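Local coordinates for ABC transporter, substrate binding protein (Mannopine) (Agrobacterium fabrum, PDB 5L9S) that is the periplasmic substrate-binding protein of an ABC transporter, probably for the opine mannopine, here in its open, unliganded form, at residues G65-G70 against Q308-N313; A154-D159 against E164-L169. All blocks are in the same frame, centred on the assembly; numbering follows the deposited sequence.

Interaction 1 of 2, residues G65-G70 against Q308-N313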
# COMPACT_ATOMS: atom_id res chain seq x y z
N GLY A 65 4.23 4.42 5.31
CA GLY A 65 3.69 3.10 5.02
C GLY A 65 3.10 2.45 6.25
O GLY A 65 3.60 2.67 7.36
N GLU A 66 2.05 1.65 6.07
CA GLU A 66 1.33 1.01 7.18
C GLU A 66 2.17 0.00 7.98
O GLU A 66 1.96 -0.15 9.18
CB GLU A 66 -0.00 0.40 6.71
CG GLU A 66 0.04 -0.84 5.82
CD GLU A 66 -1.34 -1.43 5.59
OE1 GLU A 66 -1.97 -1.88 6.58
OE2 GLU A 66 -1.82 -1.39 4.44
N ILE A 67 3.14 -0.64 7.33
CA ILE A 67 4.03 -1.58 8.00
C ILE A 67 5.02 -0.82 8.87
O ILE A 67 5.34 -1.28 9.96
CB ILE A 67 4.68 -2.59 7.00
CG1 ILE A 67 3.61 -3.55 6.48
CG2 ILE A 67 5.85 -3.39 7.66
CD1 ILE A 67 3.82 -3.97 5.13
N GLN A 68 5.45 0.37 8.44
CA GLN A 68 6.34 1.17 9.27
C GLN A 68 5.52 1.83 10.42
O GLN A 68 6.08 2.09 11.49
CB GLN A 68 7.13 2.19 8.41
CG GLN A 68 7.99 3.22 9.19
CD GLN A 68 9.15 2.66 10.01
OE1 GLN A 68 9.83 1.69 9.64
NE2 GLN A 68 9.45 3.31 11.11
N ALA A 69 4.19 1.96 10.25
CA ALA A 69 3.29 2.64 11.18
C ALA A 69 2.47 1.82 12.27
O ALA A 69 1.60 2.42 12.86
CB ALA A 69 2.31 3.49 10.39
N GLY A 70 2.71 0.57 12.65
CA GLY A 70 3.69 -0.39 12.21
C GLY A 70 4.59 -0.81 13.35
O GLY A 70 4.17 -1.53 14.26
N GLN A 308 2.42 -6.36 12.69
CA GLN A 308 3.11 -6.82 13.89
C GLN A 308 4.14 -7.91 13.56
O GLN A 308 5.28 -7.81 14.03
CB GLN A 308 2.14 -7.33 14.96
CG GLN A 308 1.56 -6.25 15.86
CD GLN A 308 0.58 -6.81 16.87
OE1 GLN A 308 0.27 -8.01 16.90
NE2 GLN A 308 0.05 -5.93 17.70
N TRP A 309 3.75 -8.92 12.75
CA TRP A 309 4.60 -10.03 12.35
C TRP A 309 5.75 -9.60 11.42
O TRP A 309 6.90 -9.96 11.67
CB TRP A 309 3.78 -11.18 11.74
CG TRP A 309 4.58 -12.42 11.45
CD1 TRP A 309 4.73 -13.51 12.26
CD2 TRP A 309 5.39 -12.67 10.28
NE1 TRP A 309 5.57 -14.43 11.66
CE2 TRP A 309 5.99 -13.94 10.45
CE3 TRP A 309 5.66 -11.95 9.10
CZ2 TRP A 309 6.83 -14.51 9.49
CZ3 TRP A 309 6.52 -12.49 8.17
CH2 TRP A 309 7.10 -13.75 8.36
N ILE A 310 5.43 -8.83 10.36
CA ILE A 310 6.44 -8.34 9.40
C ILE A 310 7.58 -7.57 10.11
O ILE A 310 8.75 -7.84 9.82
CB ILE A 310 5.79 -7.53 8.23
CG1 ILE A 310 4.83 -8.43 7.42
CG2 ILE A 310 6.88 -6.91 7.31
CD1 ILE A 310 3.77 -7.70 6.70
N ASN A 311 7.24 -6.66 11.06
CA ASN A 311 8.22 -5.86 11.81
C ASN A 311 9.08 -6.70 12.72
O ASN A 311 10.29 -6.47 12.79
CB ASN A 311 7.56 -4.74 12.59
CG ASN A 311 7.17 -3.57 11.73
OD1 ASN A 311 8.02 -2.82 11.21
ND2 ASN A 311 5.87 -3.42 11.57
N ALA A 312 8.47 -7.67 13.40
CA ALA A 312 9.19 -8.57 14.29
C ALA A 312 10.14 -9.51 13.54
O ALA A 312 11.21 -9.83 14.08
CB ALA A 312 8.21 -9.39 15.12
N ASN A 313 9.76 -9.95 12.32
CA ASN A 313 10.57 -10.90 11.56
C ASN A 313 11.35 -10.27 10.40
O ASN A 313 12.01 -10.99 9.64
CB ASN A 313 9.72 -12.08 11.10
CG ASN A 313 9.15 -12.88 12.24
OD1 ASN A 313 9.79 -13.79 12.77
ND2 ASN A 313 7.95 -12.54 12.67
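Ile-67 and Asn-311 form the main link between the turn after strand 61-65 and the C-terminal helix 307-325 of this two-lobed periplasmic binding protein of the type II class. The contact is a worked example of how an irregular turn is gripped by a helix: one polar bond to its backbone, one apolar contact beside it. The carboxamide of Asn-311 reaches across from the helix, and ND2 donates to the carbonyl O of Ile-67 at 2.7 Å. The bond is nearly straight (165° at the hydrogen), with the acceptor lying in the plane of the amide. The same ND2 also donates to the main-chain O of Ala-307 one helical turn back, so two acceptors hold the amide group and limit its rotation. Its OD1 also comes near the O of Ile-67, but as two acceptors they form no bond.

Beside this, the side chains of Ile-67 and Ile-310 cross at about a right angle. Their CG2 methyls meet at 3.7 Å, while Ile-67 CD1 and Ile-310 CD1 lie 4.0 Å apart. In both residues CG1 sits beside the main-chain N (chi1 -70° in Ile-67), which puts CG2 on the far side from that N and turns this short branch of each toward the other. Trp-149 touches both isoleucines, and Val-234 of strand 224-240 touches Ile-67, placing the pair within a larger apolar cluster. On the polar side the turn closes on Gly-70, entered through a cis peptide bond and set at a positive phi, a conformation easily adopted by glycine. Here the backbone passes close to the amide of Asn-311: the carbonyl C of Gly-70 lies 3.4 Å from Asn-311 ND2.

Interaction 2 of 2, residues A154-D159 against E164-L169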
# COMPACT_ATOMS: atom_id res chain seq x y z
N ALA A 154 3.07 -14.96 -1.55
CA ALA A 154 2.56 -15.44 -2.85
C ALA A 154 2.89 -16.92 -3.00
O ALA A 154 2.04 -17.68 -3.45
CB ALA A 154 3.15 -14.66 -4.01
N ALA A 155 4.10 -17.35 -2.56
CA ALA A 155 4.58 -18.74 -2.62
C ALA A 155 3.73 -19.62 -1.76
O ALA A 155 3.31 -20.69 -2.20
CB ALA A 155 6.04 -18.82 -2.19
N LEU A 156 3.42 -19.15 -0.54
CA LEU A 156 2.57 -19.86 0.42
C LEU A 156 1.14 -20.06 -0.10
O LEU A 156 0.62 -21.16 -0.00
CB LEU A 156 2.58 -19.16 1.79
CG LEU A 156 3.88 -19.32 2.57
CD1 LEU A 156 4.15 -18.09 3.45
CD2 LEU A 156 3.91 -20.61 3.36
N LEU A 157 0.54 -19.01 -0.68
CA LEU A 157 -0.81 -19.07 -1.25
C LEU A 157 -0.87 -20.03 -2.44
O LEU A 157 -1.87 -20.76 -2.59
CB LEU A 157 -1.32 -17.66 -1.63
CG LEU A 157 -1.53 -16.66 -0.45
CD1 LEU A 157 -1.60 -15.24 -0.95
CD2 LEU A 157 -2.79 -17.00 0.38
N ALA A 158 0.22 -20.06 -3.23
CA ALA A 158 0.44 -20.95 -4.39
C ALA A 158 0.56 -22.37 -3.92
O ALA A 158 0.10 -23.27 -4.62
CB ALA A 158 1.72 -20.55 -5.11
N ASP A 159 1.15 -22.57 -2.73
CA ASP A 159 1.34 -23.88 -2.09
C ASP A 159 0.07 -24.38 -1.34
O ASP A 159 0.12 -25.42 -0.70
CB ASP A 159 2.57 -23.86 -1.15
CG ASP A 159 3.25 -25.21 -0.96
OD1 ASP A 159 3.18 -26.06 -1.90
OD2 ASP A 159 3.90 -25.40 0.08
N GLU A 164 -6.62 -16.81 5.45
CA GLU A 164 -6.95 -16.67 6.87
C GLU A 164 -5.87 -17.32 7.78
O GLU A 164 -5.68 -16.89 8.92
CB GLU A 164 -8.33 -17.27 7.17
CG GLU A 164 -9.46 -16.76 6.28
CD GLU A 164 -9.59 -17.40 4.90
OE1 GLU A 164 -10.00 -16.69 3.96
OE2 GLU A 164 -9.26 -18.61 4.76
N LYS A 165 -5.19 -18.35 7.26
CA LYS A 165 -4.13 -19.09 7.94
C LYS A 165 -2.71 -18.69 7.45
O LYS A 165 -1.73 -19.35 7.81
CB LYS A 165 -4.35 -20.61 7.74
CG LYS A 165 -5.58 -21.20 8.43
CD LYS A 165 -5.62 -22.72 8.32
CE LYS A 165 -6.68 -23.35 9.20
NZ LYS A 165 -6.55 -24.83 9.28
N LEU A 166 -2.61 -17.60 6.65
CA LEU A 166 -1.36 -17.12 6.05
C LEU A 166 -0.34 -16.66 7.08
O LEU A 166 0.81 -17.09 7.00
CB LEU A 166 -1.61 -16.04 4.98
CG LEU A 166 -0.40 -15.58 4.14
CD1 LEU A 166 0.24 -16.72 3.35
CD2 LEU A 166 -0.75 -14.42 3.24
N PHE A 167 -0.73 -15.77 8.01
CA PHE A 167 0.16 -15.24 9.06
C PHE A 167 -0.01 -16.02 10.38
O PHE A 167 -1.16 -16.24 10.78
CB PHE A 167 -0.04 -13.74 9.27
CG PHE A 167 0.49 -12.87 8.16
CD1 PHE A 167 1.82 -12.48 8.14
CD2 PHE A 167 -0.36 -12.40 7.16
CE1 PHE A 167 2.31 -11.66 7.12
CE2 PHE A 167 0.12 -11.56 6.16
CZ PHE A 167 1.45 -11.20 6.14
N PRO A 168 1.07 -16.47 11.07
CA PRO A 168 2.52 -16.29 10.79
C PRO A 168 3.05 -17.06 9.56
O PRO A 168 2.69 -18.23 9.38
CB PRO A 168 3.19 -16.74 12.10
CG PRO A 168 2.25 -17.73 12.67
CD PRO A 168 0.88 -17.21 12.34
N LEU A 169 3.89 -16.40 8.73
CA LEU A 169 4.44 -17.00 7.51
C LEU A 169 5.41 -18.14 7.80
O LEU A 169 6.37 -17.96 8.55
CB LEU A 169 5.13 -15.97 6.59
CG LEU A 169 4.37 -14.72 6.10
CD1 LEU A 169 5.24 -13.93 5.13
CD2 LEU A 169 3.09 -15.09 5.39
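The CD2 methyl of Leu-169, which also meets Leu-156 across the contact, rests over one face of the Phe-167 ring, 3.9 Å above its plane and offset toward the rim. A cis peptide bond precedes Pro-168, between these two residues. From the helix side, CD1 of Leu-156 meets Leu-169 CD2 at 3.7 Å, the two side chains meeting at a slant.

Leu-166 fills the other half of the contact. Its CG lies opposite the main-chain N (chi1 -173°), setting CD1 against both helical leucines: CD1 is 3.7 Å from Leu-156 CB and 4.2 Å from Leu-157 CG. Leu-157 and Leu-166 run at roughly right angles to each other. No hydrogen bond crosses the contact; aliphatic carbons alone close it, mostly in a buried setting, with Ala-174 of helix 171-181 also against Leu-156. The example illustrates how a connecting loop folds back on the helix it has just left, within the beta-alpha-beta crossover that joins the parallel strands 140-143 and 185-189 in an alpha/beta lobe of this solute-binding fold.

Overall arrangement
The two contacts have centres about 17 Å apart, and interaction 2 is nested within the long chain loop that interaction 1 closes. They nevertheless touch, through helix 307-325. The indole of Trp-309 packs on the loop of interaction 2, with NE1 3.3 Å from Pro-168 CB and CH2 3.5 Å from Leu-169 CB, while CG1 of Ile-310 lies 4.1 Å from Phe-167 CE1. Ile-310 thus serves both contacts, facing Ile-67 with CG2 and CD1 and Phe-167 with CG1, while Trp-309 faces the loop. Trp-149, at the start of helix 149-158, adds a second route between the two. Proteins of this class bind their ligand between the lobes; here that site is unliganded.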